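Local coordinates for protein prolyl oligopeptidase (Galerina marginata, PDB 5N4B) that cleaves peptide bonds after proline and macrocyclises peptide precursors in the biosynthesis of amanitin toxins, at residues F85-L90 / H416-L421; V374-R379 / G404-A409; D383-Y388 / R397-F402; P427-R432 / F443-T448. The protein carries 1 engineered substitution. One frame throughout, in Å; residues are numbered along the deposited sequence.

Interaction 1: F85-L90 / H416-L421; sequences FSAPTL and HFFLTL
The seam between the first and last blades of the beta-propeller brings Pro88 of 85-90 onto the ring of Phe418 from 416-421. Pro88 CD stands over one face of that ring, set toward its rim and 4.2 Å from the centroid of Phe418, a CH-pi contact only 13° off the ring normal. Pro88 CG reaches Phe418 CZ at 3.8 Å, and the proline carbonyl meets the same ring, with Pro88 O 3.2 Å from Phe418 CE2. With CG anti to the carbonyl carbon (chi1 -62°), the Phe418 ring stands up from its strand to meet the proline. Farther along, Ala87 CB meets Thr420 CG2 at 4.0 Å, while Thr420 OG1 is held by a polar side chain of the bound peptide. No direct hydrogen bond joins the two segments. That suits a propeller of the prolyl oligopeptidase family, whose first and last blades are not sewn together by a shared sheet: 84-90 and 416-423 each stay in their own four-stranded blade. The polar link at the far end runs through a water, 2.9 Å from Leu90 N, whose proton it accepts, and 3.0 Å from His416 NE2. Beside it, Leu90 CD2 lies at the imidazole edge, 4.1 Å from His416 CE1. Trp96 of the neighbouring strand backs Pro88, Leu90 and Phe418 and meets the His416 ring.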
loop_
_atom_site.group_PDB
_atom_site.type_symbol
_atom_site.label_atom_id
_atom_site.label_comp_id
_atom_site.label_asym_id
_atom_site.label_seq_id
_atom_site.Cartn_x
_atom_site.Cartn_y
_atom_site.Cartn_z
ATOM N N PHE A 85 0.698 -2.049 18.706
ATOM C CA PHE A 85 1.236 -3.400 18.757
ATOM C C PHE A 85 0.626 -4.239 17.646
ATOM O O PHE A 85 -0.451 -3.950 17.131
ATOM C CB PHE A 85 0.985 -4.086 20.111
ATOM C CG PHE A 85 -0.296 -3.702 20.729
ATOM C CD1 PHE A 85 -1.490 -4.223 20.281
ATOM C CD2 PHE A 85 -0.290 -2.736 21.707
ATOM C CE1 PHE A 85 -2.725 -3.756 20.866
ATOM C CE2 PHE A 85 -1.480 -2.296 22.290
ATOM C CZ PHE A 85 -2.665 -2.814 21.851
ATOM N N SER A 86 1.360 -5.266 17.260
ATOM C CA SER A 86 0.923 -6.232 16.263
ATOM C C SER A 86 0.365 -7.470 16.923
ATOM O O SER A 86 0.465 -7.675 18.126
ATOM C CB SER A 86 2.099 -6.651 15.365
ATOM O OG SER A 86 3.004 -7.524 16.078
ATOM N N ALA A 87 -0.206 -8.349 16.084
ATOM C CA ALA A 87 -0.466 -9.714 16.530
ATOM C C ALA A 87 0.868 -10.390 16.881
ATOM O O ALA A 87 1.897 -10.117 16.251
ATOM C CB ALA A 87 -1.155 -10.534 15.444
ATOM N N PRO A 88 0.894 -11.276 17.876
ATOM C CA PRO A 88 2.121 -12.030 18.175
ATOM C C PRO A 88 2.178 -13.291 17.318
ATOM O O PRO A 88 1.145 -13.802 16.866
ATOM C CB PRO A 88 1.942 -12.355 19.669
ATOM C CG PRO A 88 0.445 -12.610 19.796
ATOM C CD PRO A 88 -0.184 -11.607 18.839
ATOM N N THR A 89 3.408 -13.782 17.124
ATOM C CA THR A 89 3.696 -14.996 16.355
ATOM C C THR A 89 4.447 -15.958 17.266
ATOM O O THR A 89 5.430 -15.587 17.905
ATOM C CB THR A 89 4.541 -14.674 15.121
ATOM O OG1 THR A 89 3.849 -13.753 14.287
ATOM C CG2 THR A 89 4.801 -15.944 14.329
ATOM N N LEU A 90 4.002 -17.212 17.300
ATOM C CA LEU A 90 4.667 -18.243 18.096
ATOM C C LEU A 90 5.682 -18.936 17.201
ATOM O O LEU A 90 5.311 -19.510 16.169
ATOM C CB LEU A 90 3.622 -19.273 18.567
ATOM C CG LEU A 90 4.203 -20.514 19.257
ATOM C CD1 LEU A 90 4.996 -20.187 20.482
ATOM C CD2 LEU A 90 3.053 -21.511 19.587
ATOM N N HIS A 416 -3.914 -22.494 16.789
ATOM C CA HIS A 416 -4.569 -21.194 16.951
ATOM C C HIS A 416 -4.376 -20.407 15.664
ATOM O O HIS A 416 -3.536 -20.694 14.833
ATOM C CB HIS A 416 -4.000 -20.384 18.141
ATOM C CG HIS A 416 -2.606 -19.945 17.930
ATOM N ND1 HIS A 416 -1.512 -20.731 18.259
ATOM C CD2 HIS A 416 -2.113 -18.836 17.336
ATOM C CE1 HIS A 416 -0.415 -20.097 17.885
ATOM N NE2 HIS A 416 -0.753 -18.955 17.316
ATOM N N PHE A 417 -5.170 -19.353 15.542
ATOM C CA PHE A 417 -4.915 -18.289 14.595
ATOM C C PHE A 417 -5.352 -16.969 15.214
ATOM O O PHE A 417 -6.100 -16.936 16.200
ATOM C CB PHE A 417 -5.581 -18.514 13.233
ATOM C CG PHE A 417 -7.090 -18.627 13.247
ATOM C CD1 PHE A 417 -7.865 -17.508 13.103
ATOM C CD2 PHE A 417 -7.705 -19.877 13.351
ATOM C CE1 PHE A 417 -9.276 -17.647 13.090
ATOM C CE2 PHE A 417 -9.081 -20.000 13.340
ATOM C CZ PHE A 417 -9.851 -18.882 13.214
ATOM N N PHE A 418 -4.899 -15.870 14.601
ATOM C CA PHE A 418 -5.311 -14.540 14.983
ATOM C C PHE A 418 -5.998 -13.823 13.831
ATOM O O PHE A 418 -5.816 -14.121 12.645
ATOM C CB PHE A 418 -4.109 -13.655 15.396
ATOM C CG PHE A 418 -3.381 -14.170 16.560
ATOM C CD1 PHE A 418 -3.898 -14.014 17.842
ATOM C CD2 PHE A 418 -2.188 -14.858 16.398
ATOM C CE1 PHE A 418 -3.240 -14.548 18.924
ATOM C CE2 PHE A 418 -1.521 -15.369 17.531
ATOM C CZ PHE A 418 -2.072 -15.231 18.742
ATOM N N LEU A 419 -6.830 -12.857 14.225
ATOM C CA LEU A 419 -7.414 -11.874 13.318
ATOM C C LEU A 419 -6.998 -10.490 13.771
ATOM O O LEU A 419 -7.069 -10.172 14.974
ATOM C CB LEU A 419 -8.933 -11.937 13.283
ATOM C CG LEU A 419 -9.559 -13.278 12.999
ATOM C CD1 LEU A 419 -11.095 -13.180 13.207
ATOM C CD2 LEU A 419 -9.227 -13.755 11.644
ATOM N N THR A 420 -6.575 -9.665 12.823
ATOM C CA THR A 420 -6.345 -8.249 13.093
ATOM C C THR A 420 -7.483 -7.458 12.455
ATOM O O THR A 420 -7.780 -7.622 11.262
ATOM C CB THR A 420 -4.980 -7.772 12.646
ATOM O OG1 THR A 420 -4.806 -7.990 11.271
ATOM C CG2 THR A 420 -3.904 -8.584 13.343
ATOM N N LEU A 421 -8.151 -6.650 13.265
ATOM C CA LEU A 421 -9.419 -5.994 12.941
ATOM C C LEU A 421 -9.243 -4.496 13.138
ATOM O O LEU A 421 -8.796 -4.054 14.209
ATOM C CB LEU A 421 -10.546 -6.507 13.869
ATOM C CG LEU A 421 -10.681 -8.029 13.899
ATOM C CD1 LEU A 421 -11.687 -8.382 14.960
ATOM C CD2 LEU A 421 -11.074 -8.590 12.548
HETATM O O HOH W 1 1.624 -17.954 15.785
#

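Interaction 2: V374-R379 / G404-A409; sequences VAIYKR and GAASIA
Val374 and Ile408 meet through methyl groups: Val374 CG1 lies 3.6 Å from Ile408 CD1, and the isoleucine methyl tucks against the valine carbonyl, with Ile408 CD1 3.4 Å from Val374 O. Ile408 CG1 is anti to its own carbonyl carbon (chi1 -50°), and the branch carrying CD1 extends toward Val374. Ile376 and Ile408 run antiparallel alongside each other. In one of the two modelled conformers of Ile376, and for that conformer only, Ile376 CD1 comes 3.6 Å from Ile408 CG1 and 4.0 Å from Ala406 CB, and also rests on the backbone of 406-407. The side chains that meet are all apolar, and no hydrogen bond crosses; the two strand axes stay 7.8 Å apart at closest approach and run 162° to each other. Polar groups position the two strands. Asp383, on the strand beside 374-379, takes the N-H of Ala406 on OD2 and a salt bridge from Lys378 NZ on OD1, so one carboxylate ties both segments together; Lys378 also pairs with Asp505. Gln364, whose backbone bonds to Ile376, accepts the N-H of Ile408 on its side-chain OE1. Phe417 packs on Val374 and Leu419 on Ile408. Such apolar packing between adjacent four-stranded blades is how a beta-propeller holds together; here the sixth blade lies against the innermost strand of the seventh.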
loop_
_atom_site.group_PDB
_atom_site.type_symbol
_atom_site.label_atom_id
_atom_site.label_comp_id
_atom_site.label_asym_id
_atom_site.label_seq_id
_atom_site.Cartn_x
_atom_site.Cartn_y
_atom_site.Cartn_z
ATOM N N VAL A 374 -9.580 -20.611 7.103
ATOM C CA VAL A 374 -10.156 -19.344 7.556
ATOM C C VAL A 374 -10.226 -18.457 6.325
ATOM O O VAL A 374 -9.242 -18.334 5.595
ATOM C CB VAL A 374 -9.332 -18.708 8.682
ATOM C CG1 VAL A 374 -10.029 -17.487 9.255
ATOM C CG2 VAL A 374 -9.024 -19.726 9.800
ATOM N N ALA A 375 -11.412 -17.881 6.062
ATOM C CA ALA A 375 -11.661 -17.100 4.858
ATOM C C ALA A 375 -12.170 -15.733 5.247
ATOM O O ALA A 375 -12.998 -15.602 6.146
ATOM C CB ALA A 375 -12.741 -17.770 4.004
ATOM N N ILE A 376 -11.696 -14.712 4.537
ATOM C CA ILE A 376 -12.231 -13.356 4.653
ATOM C C ILE A 376 -12.903 -13.040 3.339
ATOM O O ILE A 376 -12.275 -13.129 2.269
ATOM C CB ILE A 376 -11.157 -12.329 4.998
ATOM C CG1 ILE A 376 -10.663 -12.603 6.411
ATOM C CG2 ILE A 376 -11.736 -10.889 4.889
ATOM C CD1 ILE A 376 -9.463 -11.800 6.750
ATOM N N TYR A 377 -14.189 -12.703 3.426
ATOM C CA TYR A 377 -14.984 -12.198 2.320
ATOM C C TYR A 377 -15.188 -10.714 2.501
ATOM O O TYR A 377 -15.455 -10.227 3.620
ATOM C CB TYR A 377 -16.341 -12.869 2.274
ATOM C CG TYR A 377 -16.312 -14.224 1.657
ATOM C CD1 TYR A 377 -16.394 -14.344 0.294
ATOM C CD2 TYR A 377 -16.205 -15.366 2.421
ATOM C CE1 TYR A 377 -16.352 -15.597 -0.336
ATOM C CE2 TYR A 377 -16.204 -16.610 1.818
ATOM C CZ TYR A 377 -16.253 -16.697 0.447
ATOM O OH TYR A 377 -16.187 -17.977 -0.071
ATOM N N LYS A 378 -15.049 -9.988 1.424
ATOM C CA LYS A 378 -15.302 -8.556 1.407
ATOM C C LYS A 378 -16.652 -8.354 0.727
ATOM O O LYS A 378 -16.758 -8.545 -0.480
ATOM C CB LYS A 378 -14.181 -7.811 0.698
ATOM C CG LYS A 378 -14.252 -6.302 0.858
ATOM C CD LYS A 378 -13.209 -5.575 0.070
ATOM C CE LYS A 378 -11.779 -5.976 0.483
ATOM N NZ LYS A 378 -11.470 -5.726 1.902
ATOM N N ARG A 379 -17.686 -8.024 1.499
ATOM C CA ARG A 379 -19.040 -7.878 0.993
ATOM C C ARG A 379 -19.427 -6.414 1.219
ATOM O O ARG A 379 -19.402 -5.923 2.365
ATOM C CB ARG A 379 -19.987 -8.816 1.753
ATOM C CG ARG A 379 -21.397 -8.754 1.175
ATOM C CD ARG A 379 -22.438 -9.438 2.101
ATOM N NE ARG A 379 -21.882 -10.687 2.500
ATOM C CZ ARG A 379 -21.830 -11.776 1.746
ATOM N NH1 ARG A 379 -22.370 -11.795 0.527
ATOM N NH2 ARG A 379 -21.215 -12.856 2.252
ATOM N N GLY A 404 -15.521 -3.436 9.359
ATOM C CA GLY A 404 -14.261 -2.858 8.975
ATOM C C GLY A 404 -13.471 -3.784 8.079
ATOM O O GLY A 404 -14.039 -4.531 7.271
ATOM N N ALA A 405 -12.160 -3.735 8.231
ATOM C CA ALA A 405 -11.215 -4.532 7.465
ATOM C C ALA A 405 -10.542 -5.537 8.385
ATOM O O ALA A 405 -10.212 -5.222 9.545
ATOM C CB ALA A 405 -10.141 -3.651 6.809
ATOM N N ALA A 406 -10.334 -6.750 7.886
ATOM C CA ALA A 406 -9.778 -7.841 8.679
ATOM C C ALA A 406 -8.659 -8.555 7.927
ATOM O O ALA A 406 -8.662 -8.632 6.697
ATOM C CB ALA A 406 -10.843 -8.837 8.990
ATOM N N SER A 407 -7.694 -9.075 8.667
ATOM C CA SER A 407 -6.662 -9.954 8.124
ATOM C C SER A 407 -6.407 -11.116 9.074
ATOM O O SER A 407 -6.685 -11.021 10.274
ATOM C CB SER A 407 -5.333 -9.242 8.006
ATOM O OG SER A 407 -5.442 -8.052 7.303
ATOM N N ILE A 408 -5.927 -12.236 8.504
ATOM C CA ILE A 408 -5.633 -13.451 9.262
ATOM C C ILE A 408 -4.139 -13.533 9.426
ATOM O O ILE A 408 -3.407 -13.300 8.468
ATOM C CB ILE A 408 -6.130 -14.706 8.534
ATOM C CG1 ILE A 408 -7.577 -14.589 8.092
ATOM C CG2 ILE A 408 -5.938 -15.953 9.432
ATOM C CD1 ILE A 408 -7.930 -15.567 6.999
ATOM N N ALA A 409 -3.698 -13.971 10.588
ATOM C CA ALA A 409 -2.292 -14.266 10.881
ATOM C C ALA A 409 -2.212 -15.622 11.574
ATOM O O ALA A 409 -2.848 -15.839 12.617
ATOM C CB ALA A 409 -1.707 -13.205 11.807
#

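Interaction 3: D383-Y388 / R397-F402; sequences DEIYLY and RLAPDF
The guanidinium of Arg397 is sandwiched: the carboxylate carbon of Glu384 lies over one face, Pro400 O covers the opposite face, and two waters sit in plane at its edge. The Glu384 carboxylate stacks at 21° to the guanidinium, with Glu384 CG 3.5 Å from Arg397 NH2; the opposite charges are near but form no salt bridge. Glu384 OE2 is instead paired with Arg379, and Glu384 OE1 accepts from Tyr386 OH at 2.7 Å, from above the carboxylate plane. The extended Arg397 chain runs obliquely along the Tyr386 ring, bringing Arg397 CD 3.6 Å from Tyr386 OH. These residues form a non-hydrogen-bonded pair in the outer hairpin of the sixth propeller blade. Leu398 N donates to Ile385 O at 2.8 Å, before the strands part and water enters. One edge water accepts from Ile385 N and Arg397 NE (2.9 Å) and lies within hydrogen-bonding distance of Leu398 O; the other accepts from Arg397 NH2. Beyond, Ala399 to Phe402 make a type I turn, and a third water donates to both Asp383 O and Phe402 O.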
loop_
_atom_site.group_PDB
_atom_site.type_symbol
_atom_site.label_atom_id
_atom_site.label_comp_id
_atom_site.label_asym_id
_atom_site.label_seq_id
_atom_site.Cartn_x
_atom_site.Cartn_y
_atom_site.Cartn_z
ATOM N N ASP A 383 -15.412 -6.467 5.598
ATOM C CA ASP A 383 -14.886 -7.808 5.708
ATOM C C ASP A 383 -15.677 -8.668 6.684
ATOM O O ASP A 383 -16.098 -8.211 7.763
ATOM C CB ASP A 383 -13.415 -7.759 6.120
ATOM C CG ASP A 383 -12.505 -7.294 4.999
ATOM O OD1 ASP A 383 -12.905 -7.287 3.786
ATOM O OD2 ASP A 383 -11.302 -7.015 5.267
ATOM N N GLU A 384 -15.818 -9.938 6.317
ATOM C CA GLU A 384 -16.515 -10.961 7.083
ATOM C C GLU A 384 -15.594 -12.167 7.190
ATOM O O GLU A 384 -14.952 -12.557 6.208
ATOM C CB GLU A 384 -17.804 -11.358 6.401
ATOM C CG GLU A 384 -18.697 -10.176 6.061
ATOM C CD GLU A 384 -20.005 -10.574 5.386
ATOM O OE1 GLU A 384 -20.198 -11.781 5.079
ATOM O OE2 GLU A 384 -20.857 -9.694 5.168
ATOM N N ILE A 385 -15.526 -12.782 8.362
ATOM C CA ILE A 385 -14.579 -13.861 8.627
ATOM C C ILE A 385 -15.336 -15.150 8.866
ATOM O O ILE A 385 -16.247 -15.188 9.694
ATOM C CB ILE A 385 -13.679 -13.515 9.826
ATOM C CG1 ILE A 385 -13.026 -12.122 9.654
ATOM C CG2 ILE A 385 -12.613 -14.596 9.975
ATOM C CD1 ILE A 385 -13.611 -11.094 10.551
ATOM N N TYR A 386 -14.914 -16.229 8.199
ATOM C CA TYR A 386 -15.560 -17.543 8.322
ATOM C C TYR A 386 -14.520 -18.626 8.550
ATOM O O TYR A 386 -13.436 -18.588 7.982
ATOM C CB TYR A 386 -16.395 -17.900 7.070
ATOM C CG TYR A 386 -17.516 -16.927 6.822
ATOM C CD1 TYR A 386 -17.303 -15.790 6.073
ATOM C CD2 TYR A 386 -18.743 -17.098 7.391
ATOM C CE1 TYR A 386 -18.324 -14.881 5.869
ATOM C CE2 TYR A 386 -19.766 -16.233 7.168
ATOM C CZ TYR A 386 -19.553 -15.108 6.427
ATOM O OH TYR A 386 -20.590 -14.202 6.278
ATOM N N LEU A 387 -14.920 -19.656 9.301
ATOM C CA LEU A 387 -14.160 -20.881 9.493
ATOM C C LEU A 387 -14.805 -21.975 8.654
ATOM O O LEU A 387 -16.030 -22.142 8.703
ATOM C CB LEU A 387 -14.155 -21.253 10.977
ATOM C CG LEU A 387 -13.384 -22.508 11.301
ATOM C CD1 LEU A 387 -11.885 -22.332 11.065
ATOM C CD2 LEU A 387 -13.648 -22.853 12.780
ATOM N N TYR A 388 -13.996 -22.691 7.915
ATOM C CA TYR A 388 -14.394 -23.826 7.075
ATOM C C TYR A 388 -13.684 -25.098 7.509
ATOM O O TYR A 388 -12.523 -25.076 7.933
ATOM C CB TYR A 388 -13.992 -23.596 5.623
ATOM C CG TYR A 388 -14.861 -22.620 4.876
ATOM C CD1 TYR A 388 -14.722 -21.244 5.045
ATOM C CD2 TYR A 388 -15.829 -23.068 4.007
ATOM C CE1 TYR A 388 -15.550 -20.368 4.394
ATOM C CE2 TYR A 388 -16.657 -22.164 3.313
ATOM C CZ TYR A 388 -16.479 -20.827 3.518
ATOM O OH TYR A 388 -17.316 -19.958 2.838
ATOM N N ARG A 397 -19.379 -18.022 11.393
ATOM C CA ARG A 397 -18.888 -16.672 11.170
ATOM C C ARG A 397 -18.234 -16.206 12.468
ATOM O O ARG A 397 -18.827 -16.343 13.559
ATOM C CB ARG A 397 -20.011 -15.727 10.775
ATOM C CG ARG A 397 -19.477 -14.303 10.485
ATOM C CD ARG A 397 -20.492 -13.446 9.825
ATOM N NE ARG A 397 -19.980 -12.094 9.656
ATOM C CZ ARG A 397 -20.716 -11.116 9.216
ATOM N NH1 ARG A 397 -21.966 -11.350 8.845
ATOM N NH2 ARG A 397 -20.235 -9.923 9.157
ATOM N N LEU A 398 -17.033 -15.660 12.372
ATOM C CA LEU A 398 -16.295 -15.158 13.528
ATOM C C LEU A 398 -16.407 -13.638 13.561
ATOM O O LEU A 398 -16.370 -12.982 12.517
ATOM C CB LEU A 398 -14.821 -15.576 13.471
ATOM C CG LEU A 398 -14.600 -17.080 13.485
ATOM C CD1 LEU A 398 -13.109 -17.379 13.390
ATOM C CD2 LEU A 398 -15.210 -17.655 14.788
ATOM N N ALA A 399 -16.531 -13.062 14.765
ATOM C CA ALA A 399 -16.659 -11.621 14.938
ATOM C C ALA A 399 -17.800 -11.079 14.069
ATOM O O ALA A 399 -17.609 -10.144 13.290
ATOM C CB ALA A 399 -15.364 -10.894 14.632
ATOM N N PRO A 400 -18.994 -11.640 14.198
ATOM C CA PRO A 400 -20.070 -11.267 13.294
ATOM C C PRO A 400 -20.540 -9.833 13.377
ATOM O O PRO A 400 -21.189 -9.383 12.427
ATOM C CB PRO A 400 -21.205 -12.227 13.696
ATOM C CG PRO A 400 -20.893 -12.550 15.075
ATOM C CD PRO A 400 -19.428 -12.636 15.179
ATOM N N ASP A 401 -20.253 -9.114 14.452
ATOM C CA ASP A 401 -20.676 -7.718 14.579
ATOM C C ASP A 401 -19.595 -6.726 14.182
ATOM O O ASP A 401 -19.829 -5.512 14.234
ATOM C CB ASP A 401 -21.089 -7.421 16.029
ATOM C CG ASP A 401 -22.209 -8.299 16.508
ATOM O OD1 ASP A 401 -23.226 -8.427 15.786
ATOM O OD2 ASP A 401 -22.049 -8.848 17.615
ATOM N N PHE A 402 -18.420 -7.206 13.793
ATOM C CA PHE A 402 -17.328 -6.336 13.412
ATOM C C PHE A 402 -17.628 -5.692 12.065
ATOM O O PHE A 402 -18.053 -6.351 11.120
ATOM C CB PHE A 402 -16.026 -7.158 13.302
ATOM C CG PHE A 402 -14.920 -6.414 12.635
ATOM C CD1 PHE A 402 -14.386 -5.296 13.235
ATOM C CD2 PHE A 402 -14.505 -6.752 11.389
ATOM C CE1 PHE A 402 -13.415 -4.576 12.609
ATOM C CE2 PHE A 402 -13.525 -6.037 10.773
ATOM C CZ PHE A 402 -12.971 -4.946 11.398
HETATM O O HOH W 2 -17.638 -8.861 9.965
HETATM O O HOH W 3 -17.148 -5.790 8.353
HETATM O O HOH W 4 -17.246 -11.543 10.437
#

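Interaction 4: P427-R432 / F443-T448; sequences PGTIAR and FSILRT
Ala431 and Phe443 make the tight side of this strand pair: Phe443 CG, anti to its backbone N (chi1 -172°), swings the ring toward Ala431 until Phe443 CZ lies 3.5 Å from Ala431 CB. Ile445 CD1 approaches the same methyl, at 4.0 Å from Ala431 CB, and Ile445 CG2 touches Thr429 CG2. On the other face Ile430 and Leu446 run alongside in the same direction, with Ile430 CG2 3.9 Å from Leu446 CD2; Phe85, Ala87 and Phe418 pack on Ile430 too. The strands form the outer hairpin of the last propeller blade, interrupted by a classic beta bulge. Two residues, Leu446 and Arg447, stand opposite the single Ile430. Ile430 N donates almost straight to Arg447 O (2.9 Å, 177°), and Ile430 O accepts from both, closely from Leu446 N (2.8 Å, bent to 139°) and at a longer 3.3 Å from Arg447 N. Past the bulge Ala431 pairs with Ile445, and Arg432 and Ser444 form the next hydrogen-bonded pair. There the side chains are looser, and waters mediate between them: one takes the Arg432 NE proton (2.9 Å) and meets Ser444 OG, while another donates to Arg432 O and also reaches that hydroxyl. A third links Arg432 NH2 and Ser444 OG weakly. Arg447 leads away from the strand pair to a salt bridge with Asp125 and a cation-pi contact with Phe85.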
loop_
_atom_site.group_PDB
_atom_site.type_symbol
_atom_site.label_atom_id
_atom_site.label_comp_id
_atom_site.label_asym_id
_atom_site.label_seq_id
_atom_site.Cartn_x
_atom_site.Cartn_y
_atom_site.Cartn_z
ATOM N N PRO A 427 -9.675 1.107 16.477
ATOM C CA PRO A 427 -8.241 1.379 16.349
ATOM C C PRO A 427 -7.348 0.191 16.031
ATOM O O PRO A 427 -6.321 0.360 15.385
ATOM C CB PRO A 427 -7.879 1.974 17.719
ATOM C CG PRO A 427 -9.111 2.233 18.432
ATOM C CD PRO A 427 -10.274 1.620 17.730
ATOM N N GLY A 428 -7.694 -1.001 16.502
ATOM C CA GLY A 428 -6.906 -2.187 16.251
ATOM C C GLY A 428 -7.152 -3.220 17.299
ATOM O O GLY A 428 -6.650 -3.137 18.422
ATOM N N THR A 429 -7.928 -4.225 16.948
ATOM C CA THR A 429 -8.261 -5.318 17.829
ATOM C C THR A 429 -7.576 -6.573 17.308
ATOM O O THR A 429 -7.572 -6.847 16.094
ATOM C CB THR A 429 -9.752 -5.511 17.854
ATOM O OG1 THR A 429 -10.319 -4.333 18.453
ATOM C CG2 THR A 429 -10.162 -6.754 18.665
ATOM N N ILE A 430 -6.988 -7.355 18.210
ATOM C CA ILE A 430 -6.382 -8.635 17.860
ATOM C C ILE A 430 -7.221 -9.701 18.533
ATOM O O ILE A 430 -7.315 -9.735 19.766
ATOM C CB ILE A 430 -4.911 -8.721 18.306
ATOM C CG1 ILE A 430 -4.069 -7.582 17.688
ATOM C CG2 ILE A 430 -4.358 -10.093 17.965
ATOM C CD1 ILE A 430 -2.851 -7.226 18.391
ATOM N N ALA A 431 -7.869 -10.546 17.722
ATOM C CA ALA A 431 -8.675 -11.654 18.211
ATOM C C ALA A 431 -7.922 -12.951 18.011
ATOM O O ALA A 431 -7.073 -13.071 17.130
ATOM C CB ALA A 431 -10.001 -11.725 17.470
ATOM N N ARG A 432 -8.222 -13.920 18.887
ATOM C CA ARG A 432 -7.576 -15.227 18.895
ATOM C C ARG A 432 -8.637 -16.305 18.806
ATOM O O ARG A 432 -9.634 -16.255 19.525
ATOM C CB ARG A 432 -6.753 -15.426 20.161
ATOM C CG ARG A 432 -6.004 -16.759 20.237
ATOM C CD ARG A 432 -4.972 -16.801 21.395
ATOM N NE ARG A 432 -5.675 -16.683 22.657
ATOM C CZ ARG A 432 -5.908 -17.683 23.505
ATOM N NH1 ARG A 432 -5.427 -18.910 23.307
ATOM N NH2 ARG A 432 -6.610 -17.421 24.595
ATOM N N PHE A 443 -13.104 -18.490 20.708
ATOM C CA PHE A 443 -12.829 -17.154 20.201
ATOM C C PHE A 443 -12.729 -16.156 21.339
ATOM O O PHE A 443 -13.587 -16.127 22.234
ATOM C CB PHE A 443 -13.953 -16.730 19.258
ATOM C CG PHE A 443 -13.701 -15.451 18.527
ATOM C CD1 PHE A 443 -12.873 -15.423 17.426
ATOM C CD2 PHE A 443 -14.282 -14.266 18.951
ATOM C CE1 PHE A 443 -12.642 -14.217 16.722
ATOM C CE2 PHE A 443 -14.037 -13.068 18.242
ATOM C CZ PHE A 443 -13.229 -13.097 17.118
ATOM N N SER A 444 -11.664 -15.349 21.340
ATOM C CA SER A 444 -11.470 -14.355 22.384
ATOM C C SER A 444 -10.766 -13.132 21.814
ATOM O O SER A 444 -10.210 -13.162 20.722
ATOM C CB SER A 444 -10.635 -14.904 23.542
ATOM O OG SER A 444 -9.304 -15.194 23.184
ATOM N N ILE A 445 -10.755 -12.059 22.597
ATOM C CA ILE A 445 -10.029 -10.852 22.253
ATOM C C ILE A 445 -8.722 -10.887 23.027
ATOM O O ILE A 445 -8.702 -10.947 24.269
ATOM C CB ILE A 445 -10.845 -9.600 22.569
ATOM C CG1 ILE A 445 -12.148 -9.584 21.812
ATOM C CG2 ILE A 445 -10.001 -8.401 22.217
ATOM C CD1 ILE A 445 -12.045 -9.777 20.334
ATOM N N LEU A 446 -7.606 -10.887 22.297
ATOM C CA LEU A 446 -6.282 -10.869 22.901
ATOM C C LEU A 446 -5.903 -9.478 23.372
ATOM O O LEU A 446 -5.439 -9.305 24.489
ATOM C CB LEU A 446 -5.253 -11.361 21.890
ATOM C CG LEU A 446 -3.832 -11.453 22.445
ATOM C CD1 LEU A 446 -3.615 -12.747 23.307
ATOM C CD2 LEU A 446 -2.774 -11.393 21.338
ATOM N N ARG A 447 -6.058 -8.475 22.510
ATOM C CA ARG A 447 -5.683 -7.110 22.831
ATOM C C ARG A 447 -6.583 -6.168 22.059
ATOM O O ARG A 447 -6.995 -6.471 20.938
ATOM C CB ARG A 447 -4.246 -6.748 22.372
ATOM C CG ARG A 447 -3.194 -7.690 22.838
ATOM C CD ARG A 447 -1.780 -7.146 22.551
ATOM N NE ARG A 447 -1.465 -6.052 23.434
ATOM C CZ ARG A 447 -0.250 -5.567 23.613
ATOM N NH1 ARG A 447 0.768 -6.037 22.939
ATOM N NH2 ARG A 447 -0.047 -4.625 24.517
ATOM N N THR A 448 -6.867 -5.015 22.677
ATOM C CA THR A 448 -7.540 -3.901 22.042
ATOM C C THR A 448 -6.650 -2.664 22.152
ATOM O O THR A 448 -6.156 -2.368 23.236
ATOM C CB THR A 448 -8.851 -3.676 22.761
ATOM O OG1 THR A 448 -9.596 -4.909 22.796
ATOM C CG2 THR A 448 -9.623 -2.583 22.087
HETATM O O HOH W 5 -9.090 -17.657 22.094
HETATM O O HOH W 6 -6.797 -14.152 23.574
HETATM O O HOH W 7 -8.561 -15.606 26.337
#

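Overall arrangement
Interactions 1 and 2 are the buried pair, and both lie between blades: one side of each belongs to the seventh blade, which meets the first blade in interaction 1 and the sixth in interaction 2. Neither has a direct hydrogen bond across it. Interactions 3 and 4 lie within blades, in the outer hairpins of the sixth and seventh, where backbone hydrogen bonds cross directly; interaction 3 adds a carboxylate-guanidinium stack, and both hold several bridging waters, against one in interaction 1. Strand 416-423 joins them: it hydrogen-bonds to 405-409 and to 426-434, and its Phe417 and Leu421 pack on Leu398 and Phe402 of interaction 3. Ala399 CB also touches Phe443 CZ, so interactions 3 and 4 meet directly.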